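Local coordinates for down syndrome cell adhesion molecule, isoform AK (Drosophila melanogaster, PDB 4WVR), which probably mediates homophilic recognition between cell surfaces, with its seventh immunoglobulin domain among the parts that contribute to homodimer formation, at residues A[11-16]-A[93-98]; A[27-32]-A[64-69]; A[42-47]-A[81-86]; A[55-60]-A[69-74]. All coordinates share one frame; numbering follows the deposited sequence.

In the fold
From the N terminus, 11-16 meets strand 92-99 in interaction 1, which closes the widest loop and holds the other three contacts nested inside it. Interaction 2 joins strands 26-31 and 66-71 in one sheet of the immunoglobulin sandwich; interaction 3 joins strands 40-45 and 80-87 in the other. Their segments alternate along the chain, so these two loops cross, and the disulfide C30-C84 bridges them through the core. Interaction 4 pairs the start of strand 57-63 with the end of 66-71. It is nested inside interaction 3, crosses interaction 2 and shares L69 with it. Interactions 2 and 4 also touch the second subunit.

Interaction 1 of 4, residues A[11-16]-A[93-98]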
loop_
_atom_site.group_PDB
_atom_site.type_symbol
_atom_site.label_atom_id
_atom_site.label_comp_id
_atom_site.label_asym_id
_atom_site.label_seq_id
_atom_site.Cartn_x
_atom_site.Cartn_y
_atom_site.Cartn_z
ATOM N N ALA A 11 -2.879 -8.284 -8.437
ATOM C CA ALA A 11 -3.744 -7.120 -8.583
ATOM C C ALA A 11 -2.919 -5.932 -9.062
ATOM O O ALA A 11 -1.836 -5.669 -8.538
ATOM C CB ALA A 11 -4.443 -6.795 -7.271
ATOM N N PRO A 12 -3.423 -5.213 -10.073
ATOM C CA PRO A 12 -2.695 -4.044 -10.569
ATOM C C PRO A 12 -2.602 -2.952 -9.507
ATOM O O PRO A 12 -3.455 -2.881 -8.620
ATOM C CB PRO A 12 -3.536 -3.586 -11.765
ATOM C CG PRO A 12 -4.895 -4.141 -11.515
ATOM C CD PRO A 12 -4.677 -5.444 -10.810
ATOM N N PHE A 13 -1.563 -2.130 -9.590
ATOM C CA PHE A 13 -1.423 -0.989 -8.696
ATOM C C PHE A 13 -1.041 0.250 -9.495
ATOM O O PHE A 13 -0.699 0.151 -10.670
ATOM C CB PHE A 13 -0.388 -1.269 -7.596
ATOM C CG PHE A 13 0.934 -1.804 -8.102
ATOM C CD1 PHE A 13 1.808 -0.994 -8.811
ATOM C CD2 PHE A 13 1.314 -3.110 -7.831
ATOM C CE1 PHE A 13 3.027 -1.480 -9.263
ATOM C CE2 PHE A 13 2.535 -3.602 -8.271
ATOM C CZ PHE A 13 3.389 -2.786 -8.992
ATOM N N SER A 14 -1.098 1.415 -8.860
ATOM C CA SER A 14 -0.733 2.650 -9.538
ATOM C C SER A 14 -0.259 3.724 -8.564
ATOM O O SER A 14 -0.803 3.863 -7.474
ATOM C CB SER A 14 -1.917 3.174 -10.356
ATOM O OG SER A 14 -1.602 4.408 -10.983
ATOM N N PHE A 15 0.757 4.479 -8.968
ATOM C CA PHE A 15 1.175 5.654 -8.214
ATOM C C PHE A 15 0.204 6.806 -8.461
ATOM O O PHE A 15 0.201 7.795 -7.729
ATOM C CB PHE A 15 2.599 6.073 -8.586
ATOM C CG PHE A 15 3.647 5.070 -8.198
ATOM C CD1 PHE A 15 4.118 5.007 -6.896
ATOM C CD2 PHE A 15 4.165 4.193 -9.134
ATOM C CE1 PHE A 15 5.087 4.083 -6.534
ATOM C CE2 PHE A 15 5.132 3.268 -8.781
ATOM C CZ PHE A 15 5.595 3.214 -7.479
ATOM N N GLY A 16 -0.618 6.672 -9.497
ATOM C CA GLY A 16 -1.651 7.651 -9.770
ATOM C C GLY A 16 -1.623 8.238 -11.166
ATOM O O GLY A 16 -0.701 7.990 -11.946
ATOM N N SER A 93 4.644 -14.022 -12.868
ATOM C CA SER A 93 3.771 -12.973 -13.373
ATOM C C SER A 93 4.267 -11.620 -12.880
ATOM O O SER A 93 5.006 -11.544 -11.896
ATOM C CB SER A 93 2.327 -13.211 -12.932
ATOM O OG SER A 93 1.439 -12.301 -13.554
ATOM N N PHE A 94 3.873 -10.553 -13.563
ATOM C CA PHE A 94 4.278 -9.218 -13.145
ATOM C C PHE A 94 3.228 -8.171 -13.485
ATOM O O PHE A 94 2.354 -8.390 -14.322
ATOM C CB PHE A 94 5.619 -8.835 -13.778
ATOM C CG PHE A 94 5.542 -8.568 -15.257
ATOM C CD1 PHE A 94 5.596 -9.613 -16.167
ATOM C CD2 PHE A 94 5.423 -7.275 -15.735
ATOM C CE1 PHE A 94 5.522 -9.370 -17.530
ATOM C CE2 PHE A 94 5.350 -7.025 -17.093
ATOM C CZ PHE A 94 5.403 -8.074 -17.993
ATOM N N THR A 95 3.322 -7.030 -12.815
ATOM C CA THR A 95 2.471 -5.892 -13.117
ATOM C C THR A 95 3.294 -4.640 -12.841
ATOM O O THR A 95 4.237 -4.675 -12.045
ATOM C CB THR A 95 1.167 -5.906 -12.290
ATOM O OG1 THR A 95 0.226 -4.983 -12.851
ATOM C CG2 THR A 95 1.430 -5.544 -10.836
ATOM N N THR A 96 2.969 -3.546 -13.517
ATOM C CA THR A 96 3.810 -2.358 -13.444
ATOM C C THR A 96 3.025 -1.081 -13.181
ATOM O O THR A 96 1.794 -1.063 -13.247
ATOM C CB THR A 96 4.610 -2.151 -14.747
ATOM O OG1 THR A 96 3.703 -1.850 -15.813
ATOM C CG2 THR A 96 5.417 -3.393 -15.108
ATOM N N SER A 97 3.760 -0.013 -12.890
ATOM C CA SER A 97 3.194 1.326 -12.839
ATOM C C SER A 97 4.308 2.339 -13.032
ATOM O O SER A 97 5.372 2.224 -12.427
ATOM C CB SER A 97 2.468 1.577 -11.518
ATOM O OG SER A 97 1.842 2.851 -11.522
ATOM N N GLU A 98 4.074 3.327 -13.883
ATOM C CA GLU A 98 5.095 4.335 -14.114
ATOM C C GLU A 98 4.948 5.480 -13.131
ATOM O O GLU A 98 3.874 6.067 -13.002
ATOM C CB GLU A 98 5.034 4.866 -15.545
ATOM C CG GLU A 98 6.163 5.835 -15.858
ATOM C CD GLU A 98 6.045 6.456 -17.233
ATOM O OE1 GLU A 98 5.034 6.196 -17.920
ATOM O OE2 GLU A 98 6.968 7.202 -17.624
HETATM O O HOH W 1 -0.377 -2.472 -12.329
HETATM O O HOH W 2 -0.185 2.830 -13.446
#
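S97 OG is held by two partners: it accepts the backbone N-H of F15 at 3.2 Å, and is hydrogen-bonded to water 2 at 2.8 Å. This is the place where, in an immunoglobulin domain, the A' segment runs beside the last strand, G; here 11-15 follows 95-98, 10° apart in direction. With OG anti to the backbone N (chi1 -176°), the short S97 side chain extends to the F15 amide, and a serine is small enough to sit close against S14 CA.

Nearer the start of both segments, a water stands in for a direct backbone bond. Water 1 accepts from F13 N and T95 OG1, the latter at 2.6 Å, and donates to T96 O, which suits a threonine with a hydroxyl facing the gap and a methyl facing the core. That methyl, T95 CG2, meets F13 CE2 at 3.4 Å, the two side chains crossing at a slant, while S97 CB lies at the edge of the F13 ring. F13 CG sits between the backbone N and the carbonyl carbon (chi1 50°), which carries the ring inward, where it also touches V28, C30 and W43. A serine at F13 would probably leave T95 CG2 without its aromatic partner and open a gap beside W43.

The F15 ring turns its edge to S97 O, with CE2 3.8 Å from that oxygen, and packs on F82. Just beyond, the segment bends in an ST turn: S14 OG accepts from G16 N at 2.9 Å.

Interaction 2 of 4, residues A[27-32]-A[64-69]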
loop_
_atom_site.group_PDB
_atom_site.type_symbol
_atom_site.label_atom_id
_atom_site.label_comp_id
_atom_site.label_asym_id
_atom_site.label_seq_id
_atom_site.Cartn_x
_atom_site.Cartn_y
_atom_site.Cartn_z
ATOM N N GLY A 27 3.811 5.264 -2.752
ATOM C CA GLY A 27 3.952 3.837 -2.538
ATOM C C GLY A 27 2.873 3.006 -3.196
ATOM O O GLY A 27 1.842 3.532 -3.624
ATOM N N VAL A 28 3.124 1.702 -3.279
ATOM C CA VAL A 28 2.163 0.740 -3.804
ATOM C C VAL A 28 2.259 -0.580 -3.045
ATOM O O VAL A 28 3.296 -0.880 -2.440
ATOM C CB VAL A 28 2.389 0.458 -5.304
ATOM C CG1 VAL A 28 1.959 1.647 -6.157
ATOM C CG2 VAL A 28 3.848 0.091 -5.565
ATOM N N GLN A 29 1.173 -1.353 -3.069
ATOM C CA GLN A 29 1.175 -2.712 -2.534
ATOM C C GLN A 29 1.069 -3.691 -3.680
ATOM O O GLN A 29 0.149 -3.595 -4.497
ATOM C CB GLN A 29 0.007 -2.972 -1.586
ATOM C CG GLN A 29 0.073 -2.290 -0.236
ATOM C CD GLN A 29 -0.887 -2.902 0.775
ATOM O OE1 GLN A 29 -1.204 -4.094 0.731
ATOM N NE2 GLN A 29 -1.430 -2.057 1.632
ATOM N N CYS A 30 1.992 -4.643 -3.733
ATOM C CA CYS A 30 1.896 -5.742 -4.686
ATOM C C CYS A 30 1.169 -6.897 -4.018
ATOM O O CYS A 30 1.737 -7.605 -3.184
ATOM C CB CYS A 30 3.281 -6.175 -5.164
ATOM S SG CYS A 30 3.252 -7.491 -6.401
ATOM N N MET A 31 -0.096 -7.076 -4.372
ATOM C CA MET A 31 -0.922 -8.075 -3.711
ATOM C C MET A 31 -1.252 -9.222 -4.653
ATOM O O MET A 31 -2.037 -9.074 -5.589
ATOM C CB MET A 31 -2.202 -7.436 -3.165
ATOM C CG MET A 31 -1.962 -6.532 -1.954
ATOM S SD MET A 31 -3.406 -5.545 -1.499
ATOM C CE MET A 31 -3.470 -4.396 -2.873
ATOM N N VAL A 32 -0.627 -10.363 -4.399
ATOM C CA VAL A 32 -0.881 -11.567 -5.172
ATOM C C VAL A 32 -2.264 -12.113 -4.830
ATOM O O VAL A 32 -2.644 -12.181 -3.662
ATOM C CB VAL A 32 0.200 -12.636 -4.903
ATOM C CG1 VAL A 32 -0.126 -13.932 -5.630
ATOM C CG2 VAL A 32 1.571 -12.113 -5.309
ATOM N N PRO A 64 2.775 -13.689 3.172
ATOM C CA PRO A 64 3.205 -14.597 2.099
ATOM C C PRO A 64 2.734 -14.195 0.700
ATOM O O PRO A 64 3.273 -14.719 -0.276
ATOM C CB PRO A 64 2.586 -15.945 2.507
ATOM C CG PRO A 64 1.600 -15.632 3.591
ATOM C CD PRO A 64 2.139 -14.427 4.278
ATOM N N LYS A 65 1.767 -13.285 0.597
ATOM C CA LYS A 65 1.230 -12.903 -0.706
ATOM C C LYS A 65 1.188 -11.394 -0.952
ATOM O O LYS A 65 0.508 -10.932 -1.873
ATOM C CB LYS A 65 -0.177 -13.474 -0.884
ATOM C CG LYS A 65 -0.216 -14.981 -1.073
ATOM C CD LYS A 65 -1.564 -15.423 -1.614
ATOM C CE LYS A 65 -1.547 -16.889 -2.004
ATOM N NZ LYS A 65 -2.780 -17.277 -2.744
ATOM N N THR A 66 1.908 -10.625 -0.146
ATOM C CA THR A 66 1.888 -9.175 -0.308
ATOM C C THR A 66 3.247 -8.542 -0.037
ATOM O O THR A 66 3.887 -8.827 0.980
ATOM C CB THR A 66 0.840 -8.528 0.617
ATOM O OG1 THR A 66 -0.465 -9.002 0.259
ATOM C CG2 THR A 66 0.871 -7.010 0.490
ATOM N N SER A 67 3.689 -7.694 -0.962
ATOM C CA SER A 67 4.898 -6.911 -0.758
ATOM C C SER A 67 4.580 -5.429 -0.908
ATOM O O SER A 67 3.864 -5.033 -1.829
ATOM C CB SER A 67 5.990 -7.324 -1.745
ATOM O OG SER A 67 7.138 -6.501 -1.611
ATOM N N VAL A 68 5.116 -4.618 -0.001
ATOM C CA VAL A 68 4.843 -3.182 0.012
ATOM C C VAL A 68 6.065 -2.355 -0.371
ATOM O O VAL A 68 7.148 -2.535 0.184
ATOM C CB VAL A 68 4.376 -2.715 1.397
ATOM C CG1 VAL A 68 3.884 -1.275 1.325
ATOM C CG2 VAL A 68 3.289 -3.634 1.926
ATOM N N LEU A 69 5.884 -1.437 -1.313
ATOM C CA LEU A 69 6.957 -0.533 -1.702
ATOM C C LEU A 69 6.601 0.880 -1.256
ATOM O O LEU A 69 5.477 1.333 -1.457
ATOM C CB LEU A 69 7.199 -0.593 -3.214
ATOM C CG LEU A 69 8.371 0.212 -3.790
ATOM C CD1 LEU A 69 8.981 -0.510 -4.975
ATOM C CD2 LEU A 69 7.924 1.614 -4.200
#
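C30 N donates to S67 O at 2.7 Å, and S67 N returns a bond to C30 O, making this the hydrogen-bonded pair at the middle of an antiparallel join between strands 26-31 and 66-71, B and E of the immunoglobulin fold. V28 and L69 exchange a second pair, in which L69 N reaches V28 O at 2.9 Å. Just before strand 66-71 begins, K65 O still takes V32 N at 2.8 Å. G27 suits its position because its CA lies 3.1 Å from L69 O, where a CB would collide with that oxygen.

Side chains alternate between two faces. V28, C30, S67 and L69 point into the sandwich, where V28 CG2 rests 4.2 Å from L69 CB and the two lie alongside each other. Q29, M31, T66 and V68 line the other face. There T66 CG2 lies anti to its own N, which sends the methyl toward Q29 OE1 (3.6 Å), while T66 OG1 sits beside M31 CG at 3.6 Å. That hydroxyl bonds N25 ND2 of the second subunit, and Q29 NE2 bonds L69 O of the same neighbour. At T66 a valine, lacking the hydroxyl, would probably leave N25 ND2 of the second subunit with V32 O but without this second link across the dimer.

K65 extends its chain past V32 to bond G35 O and Q33 O through NZ. Strand 66-71 lies between 26-31 and 57-63; W43 of strand 40-45 packs on V28, C30 and L69 of the inner face, and the second subunit packs against the outer one.

Interaction 3 of 4, residues A[42-47]-A[81-86]; sequences KWTLNS and VFKCIA
Strands C and F of the immunoglobulin fold meet here, 40-45 against 80-87, bringing together the tryptophan and one of the cysteines of the domain's core. Two hydrogen-bonded pairs, K42 with I85 and T44 with K83, run the backbones antiparallel; the straightest bond, I85 N to K42 O, is 2.8 Å long.

On the inward face, C84 CB stands over the six-membered ring of W43, 3.8 Å from its centroid, and C84 SG lies above the same face as a sulfur-aromatic contact at 4.4 Å. C84 continues through its disulfide to C30, while W43 NE1 bonds S67 OG. A flat, wide indole can therefore cover the disulfide and still satisfy its one polar atom. Next along, L45 CG is anti to the backbone N (chi1 171°) and the second torsion is near 59°, which together bring methyl CD1 over the middle of the F82 ring, 3.6 Å from its centroid.

Where the strand ends, N46 has positive phi, and its side chain folds back so that OD1 accepts V81 N at 2.9 Å, the donor standing above the amide plane. N46 N gives its hydrogen to V81 O. Water 3 joins V81 O, S47 N and T44 OG1 at this turn.

The outward face is mixed: I85 lies against the K42 chain, and T44 OG1 against the K83 methylene, 3.3 Å from its CB. The K83 ammonium group, also in cation-pi contact with F94, reaches water 4 only weakly. Disulfide and indole are thus shielded from solvent, while the lysine and threonine polar ends stay where water can reach them.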
loop_
_atom_site.group_PDB
_atom_site.type_symbol
_atom_site.label_atom_id
_atom_site.label_comp_id
_atom_site.label_asym_id
_atom_site.label_seq_id
_atom_site.Cartn_x
_atom_site.Cartn_y
_atom_site.Cartn_z
ATOM N N LYS A 42 9.571 -9.768 -5.859
ATOM C CA LYS A 42 10.690 -8.846 -5.995
ATOM C C LYS A 42 10.336 -7.669 -6.891
ATOM O O LYS A 42 9.345 -7.703 -7.621
ATOM C CB LYS A 42 11.914 -9.573 -6.546
ATOM C CG LYS A 42 11.656 -10.292 -7.849
ATOM C CD LYS A 42 12.872 -11.094 -8.272
ATOM C CE LYS A 42 12.630 -11.797 -9.594
ATOM N NZ LYS A 42 13.822 -12.585 -10.005
ATOM N N TRP A 43 11.159 -6.627 -6.833
ATOM C CA TRP A 43 10.872 -5.386 -7.534
ATOM C C TRP A 43 12.003 -4.967 -8.466
ATOM O O TRP A 43 13.175 -5.247 -8.210
ATOM C CB TRP A 43 10.604 -4.264 -6.530
ATOM C CG TRP A 43 9.376 -4.453 -5.690
ATOM C CD1 TRP A 43 9.267 -5.195 -4.548
ATOM C CD2 TRP A 43 8.087 -3.870 -5.913
ATOM N NE1 TRP A 43 7.989 -5.116 -4.052
ATOM C CE2 TRP A 43 7.244 -4.308 -4.871
ATOM C CE3 TRP A 43 7.560 -3.027 -6.898
ATOM C CZ2 TRP A 43 5.905 -3.929 -4.785
ATOM C CZ3 TRP A 43 6.227 -2.648 -6.808
ATOM C CH2 TRP A 43 5.416 -3.101 -5.761
ATOM N N THR A 44 11.642 -4.291 -9.551
ATOM C CA THR A 44 12.629 -3.629 -10.396
ATOM C C THR A 44 12.206 -2.191 -10.680
ATOM O O THR A 44 11.016 -1.870 -10.693
ATOM C CB THR A 44 12.845 -4.373 -11.737
ATOM O OG1 THR A 44 11.611 -4.438 -12.464
ATOM C CG2 THR A 44 13.362 -5.779 -11.496
ATOM N N LEU A 45 13.193 -1.325 -10.871
ATOM C CA LEU A 45 12.954 0.037 -11.325
ATOM C C LEU A 45 13.710 0.245 -12.626
ATOM O O LEU A 45 14.940 0.268 -12.629
ATOM C CB LEU A 45 13.401 1.059 -10.280
ATOM C CG LEU A 45 13.388 2.522 -10.730
ATOM C CD1 LEU A 45 11.989 2.935 -11.171
ATOM C CD2 LEU A 45 13.902 3.438 -9.627
ATOM N N ASN A 46 12.973 0.388 -13.724
ATOM C CA ASN A 46 13.569 0.440 -15.056
ATOM C C ASN A 46 14.471 -0.766 -15.293
ATOM O O ASN A 46 15.636 -0.623 -15.667
ATOM C CB ASN A 46 14.345 1.743 -15.250
ATOM C CG ASN A 46 13.473 2.966 -15.067
ATOM O OD1 ASN A 46 12.370 3.040 -15.601
ATOM N ND2 ASN A 46 13.958 3.926 -14.294
ATOM N N SER A 47 13.911 -1.944 -15.021
ATOM C CA SER A 47 14.524 -3.246 -15.296
ATOM C C SER A 47 15.682 -3.628 -14.370
ATOM O O SER A 47 16.141 -4.767 -14.407
ATOM C CB SER A 47 14.998 -3.311 -16.752
ATOM O OG SER A 47 13.923 -3.063 -17.641
ATOM N N VAL A 81 9.680 3.072 -14.475
ATOM C CA VAL A 81 8.740 1.966 -14.384
ATOM C C VAL A 81 9.050 1.057 -13.201
ATOM O O VAL A 81 10.112 0.439 -13.141
ATOM C CB VAL A 81 8.747 1.125 -15.675
ATOM C CG1 VAL A 81 7.668 0.050 -15.618
ATOM C CG2 VAL A 81 8.552 2.022 -16.889
ATOM N N PHE A 82 8.118 0.984 -12.256
ATOM C CA PHE A 82 8.238 0.051 -11.146
ATOM C C PHE A 82 7.527 -1.245 -11.493
ATOM O O PHE A 82 6.350 -1.243 -11.849
ATOM C CB PHE A 82 7.661 0.647 -9.860
ATOM C CG PHE A 82 8.502 1.742 -9.272
ATOM C CD1 PHE A 82 8.386 3.042 -9.727
ATOM C CD2 PHE A 82 9.407 1.468 -8.260
ATOM C CE1 PHE A 82 9.162 4.051 -9.188
ATOM C CE2 PHE A 82 10.184 2.471 -7.718
ATOM C CZ PHE A 82 10.061 3.764 -8.182
ATOM N N LYS A 83 8.247 -2.352 -11.394
ATOM C CA LYS A 83 7.655 -3.643 -11.688
ATOM C C LYS A 83 7.700 -4.545 -10.471
ATOM O O LYS A 83 8.730 -4.663 -9.813
ATOM C CB LYS A 83 8.370 -4.310 -12.865
ATOM C CG LYS A 83 7.789 -5.664 -13.248
ATOM C CD LYS A 83 8.617 -6.324 -14.338
ATOM C CE LYS A 83 8.722 -5.433 -15.567
ATOM N NZ LYS A 83 9.582 -6.044 -16.619
ATOM N N CYS A 84 6.568 -5.164 -10.165
ATOM C CA CYS A 84 6.523 -6.202 -9.151
ATOM C C CYS A 84 6.484 -7.558 -9.831
ATOM O O CYS A 84 5.644 -7.789 -10.698
ATOM C CB CYS A 84 5.307 -6.043 -8.248
ATOM S SG CYS A 84 5.174 -7.377 -7.041
ATOM N N ILE A 85 7.392 -8.444 -9.440
ATOM C CA ILE A 85 7.438 -9.789 -9.998
ATOM C C ILE A 85 7.131 -10.832 -8.929
ATOM O O ILE A 85 7.786 -10.877 -7.888
ATOM C CB ILE A 85 8.812 -10.094 -10.622
ATOM C CG1 ILE A 85 9.196 -9.003 -11.623
ATOM C CG2 ILE A 85 8.802 -11.469 -11.284
ATOM C CD1 ILE A 85 10.618 -9.104 -12.114
ATOM N N ALA A 86 6.131 -11.664 -9.195
ATOM C CA ALA A 86 5.742 -12.729 -8.277
ATOM C C ALA A 86 6.004 -14.099 -8.893
ATOM O O ALA A 86 5.491 -14.410 -9.968
ATOM C CB ALA A 86 4.280 -12.595 -7.902
HETATM O O HOH W 3 11.243 -1.942 -13.931
HETATM O O HOH W 4 12.390 -5.703 -14.964
HETATM O O HOH W 5 10.774 -2.861 -16.579
#

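Interaction 4 of 4, residues A[55-60]-A[69-74]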
loop_
_atom_site.group_PDB
_atom_site.type_symbol
_atom_site.label_atom_id
_atom_site.label_comp_id
_atom_site.label_asym_id
_atom_site.label_seq_id
_atom_site.Cartn_x
_atom_site.Cartn_y
_atom_site.Cartn_z
ATOM N N GLU A 55 18.361 3.380 -3.147
ATOM C CA GLU A 55 17.886 4.661 -3.675
ATOM C C GLU A 55 16.784 5.258 -2.794
ATOM O O GLU A 55 15.916 5.985 -3.276
ATOM C CB GLU A 55 17.380 4.507 -5.114
ATOM C CG GLU A 55 18.455 4.135 -6.127
ATOM C CD GLU A 55 19.503 5.219 -6.306
ATOM O OE1 GLU A 55 19.128 6.409 -6.377
ATOM O OE2 GLU A 55 20.703 4.880 -6.376
ATOM N N GLY A 56 16.826 4.947 -1.503
ATOM C CA GLY A 56 15.842 5.450 -0.564
ATOM C C GLY A 56 14.463 4.847 -0.758
ATOM O O GLY A 56 13.456 5.463 -0.410
ATOM N N ILE A 57 14.416 3.642 -1.315
ATOM C CA ILE A 57 13.156 2.943 -1.543
ATOM C C ILE A 57 12.949 1.817 -0.535
ATOM O O ILE A 57 13.767 0.898 -0.448
ATOM C CB ILE A 57 13.090 2.349 -2.962
ATOM C CG1 ILE A 57 13.206 3.457 -4.009
ATOM C CG2 ILE A 57 11.803 1.554 -3.150
ATOM C CD1 ILE A 57 13.292 2.936 -5.428
ATOM N N THR A 58 11.858 1.887 0.222
ATOM C CA THR A 58 11.530 0.836 1.181
ATOM C C THR A 58 10.782 -0.316 0.514
ATOM O O THR A 58 9.835 -0.102 -0.241
ATOM C CB THR A 58 10.674 1.377 2.350
ATOM O OG1 THR A 58 11.377 2.434 3.021
ATOM C CG2 THR A 58 10.368 0.268 3.345
ATOM N N ILE A 59 11.219 -1.538 0.796
ATOM C CA ILE A 59 10.554 -2.736 0.300
ATOM C C ILE A 59 10.366 -3.722 1.449
ATOM O O ILE A 59 11.325 -4.062 2.139
ATOM C CB ILE A 59 11.360 -3.404 -0.830
ATOM C CG1 ILE A 59 11.422 -2.485 -2.054
ATOM C CG2 ILE A 59 10.761 -4.750 -1.197
ATOM C CD1 ILE A 59 12.254 -3.033 -3.190
ATOM N N LEU A 60 9.135 -4.176 1.660
ATOM C CA LEU A 60 8.857 -5.107 2.750
ATOM C C LEU A 60 7.859 -6.189 2.360
ATOM O O LEU A 60 6.762 -5.897 1.878
ATOM C CB LEU A 60 8.335 -4.356 3.979
ATOM C CG LEU A 60 7.931 -5.258 5.149
ATOM C CD1 LEU A 60 9.158 -5.932 5.744
ATOM C CD2 LEU A 60 7.171 -4.475 6.212
ATOM N N LEU A 69 5.884 -1.437 -1.313
ATOM C CA LEU A 69 6.957 -0.533 -1.702
ATOM C C LEU A 69 6.601 0.880 -1.256
ATOM O O LEU A 69 5.477 1.333 -1.457
ATOM C CB LEU A 69 7.199 -0.593 -3.214
ATOM C CG LEU A 69 8.371 0.212 -3.790
ATOM C CD1 LEU A 69 8.981 -0.510 -4.975
ATOM C CD2 LEU A 69 7.924 1.614 -4.200
ATOM N N ASN A 70 7.556 1.564 -0.633
ATOM C CA ASN A 70 7.352 2.943 -0.201
ATOM C C ASN A 70 8.541 3.822 -0.555
ATOM O O ASN A 70 9.694 3.436 -0.365
ATOM C CB ASN A 70 7.092 3.012 1.311
ATOM C CG ASN A 70 6.799 4.426 1.791
ATOM O OD1 ASN A 70 7.605 5.041 2.494
ATOM N ND2 ASN A 70 5.645 4.954 1.401
ATOM N N ILE A 71 8.251 5.004 -1.082
ATOM C CA ILE A 71 9.280 6.003 -1.309
ATOM C C ILE A 71 8.997 7.171 -0.381
ATOM O O ILE A 71 8.138 8.006 -0.670
ATOM C CB ILE A 71 9.318 6.473 -2.770
ATOM C CG1 ILE A 71 9.431 5.269 -3.708
ATOM C CG2 ILE A 71 10.472 7.449 -2.983
ATOM C CD1 ILE A 71 9.387 5.636 -5.181
ATOM N N ALA A 72 9.706 7.205 0.744
ATOM C CA ALA A 72 9.423 8.157 1.816
ATOM C C ALA A 72 9.517 9.613 1.360
ATOM O O ALA A 72 8.703 10.448 1.760
ATOM C CB ALA A 72 10.365 7.911 2.987
ATOM N N ALA A 73 10.514 9.906 0.531
ATOM C CA ALA A 73 10.696 11.242 -0.030
ATOM C C ALA A 73 11.070 11.135 -1.502
ATOM O O ALA A 73 12.222 10.860 -1.839
ATOM C CB ALA A 73 11.760 12.011 0.737
ATOM N N VAL A 74 10.091 11.348 -2.373
ATOM C CA VAL A 74 10.295 11.196 -3.809
ATOM C C VAL A 74 11.257 12.239 -4.370
ATOM O O VAL A 74 11.093 13.435 -4.142
ATOM C CB VAL A 74 8.962 11.289 -4.578
ATOM C CG1 VAL A 74 9.213 11.347 -6.080
ATOM C CG2 VAL A 74 8.055 10.111 -4.223
HETATM O O HOH W 6 11.632 5.126 1.515
HETATM O O HOH W 7 13.036 8.100 0.210
HETATM O O HOH W 8 9.627 4.104 4.101
#
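I57 CG2 sits against L69, 3.7 Å from its CG, the isoleucine branch slanting across the leucine branch point. The other branch of I57 runs alongside I71, CG1 to CG1 at 4.2 Å, and I59 CG1 touches L69 CD1 more loosely. With CG2 anti to its own N, I57 turns one branch to each neighbour, as suits a beta-branched residue. F82 packs against I57, L69 and I71 within the sandwich interior.

The segments belong to the D-E hairpin of the immunoglobulin fold, strands 57-63 and 66-71. T58 and N70 form a hydrogen-bonded pair of it: T58 N meets N70 O at 2.7 Å, and N70 N gives to T58 O at 2.9 Å. On the outward face, L62 of the second subunit packs on T58, and N70 ND2 bonds N25 OD1 of its own chain.

Water 8 gives a hydrogen each to T58 OG1 and to N70 OD1, the latter at 2.7 Å. Where the strands part, water 6 serves four groups, donating to G56 O and N70 O and accepting from T58 OG1 and A72 N. The positive phi at G56 suits a glycine, and G56 O takes a second hydrogen from water 7, 2.7 Å away.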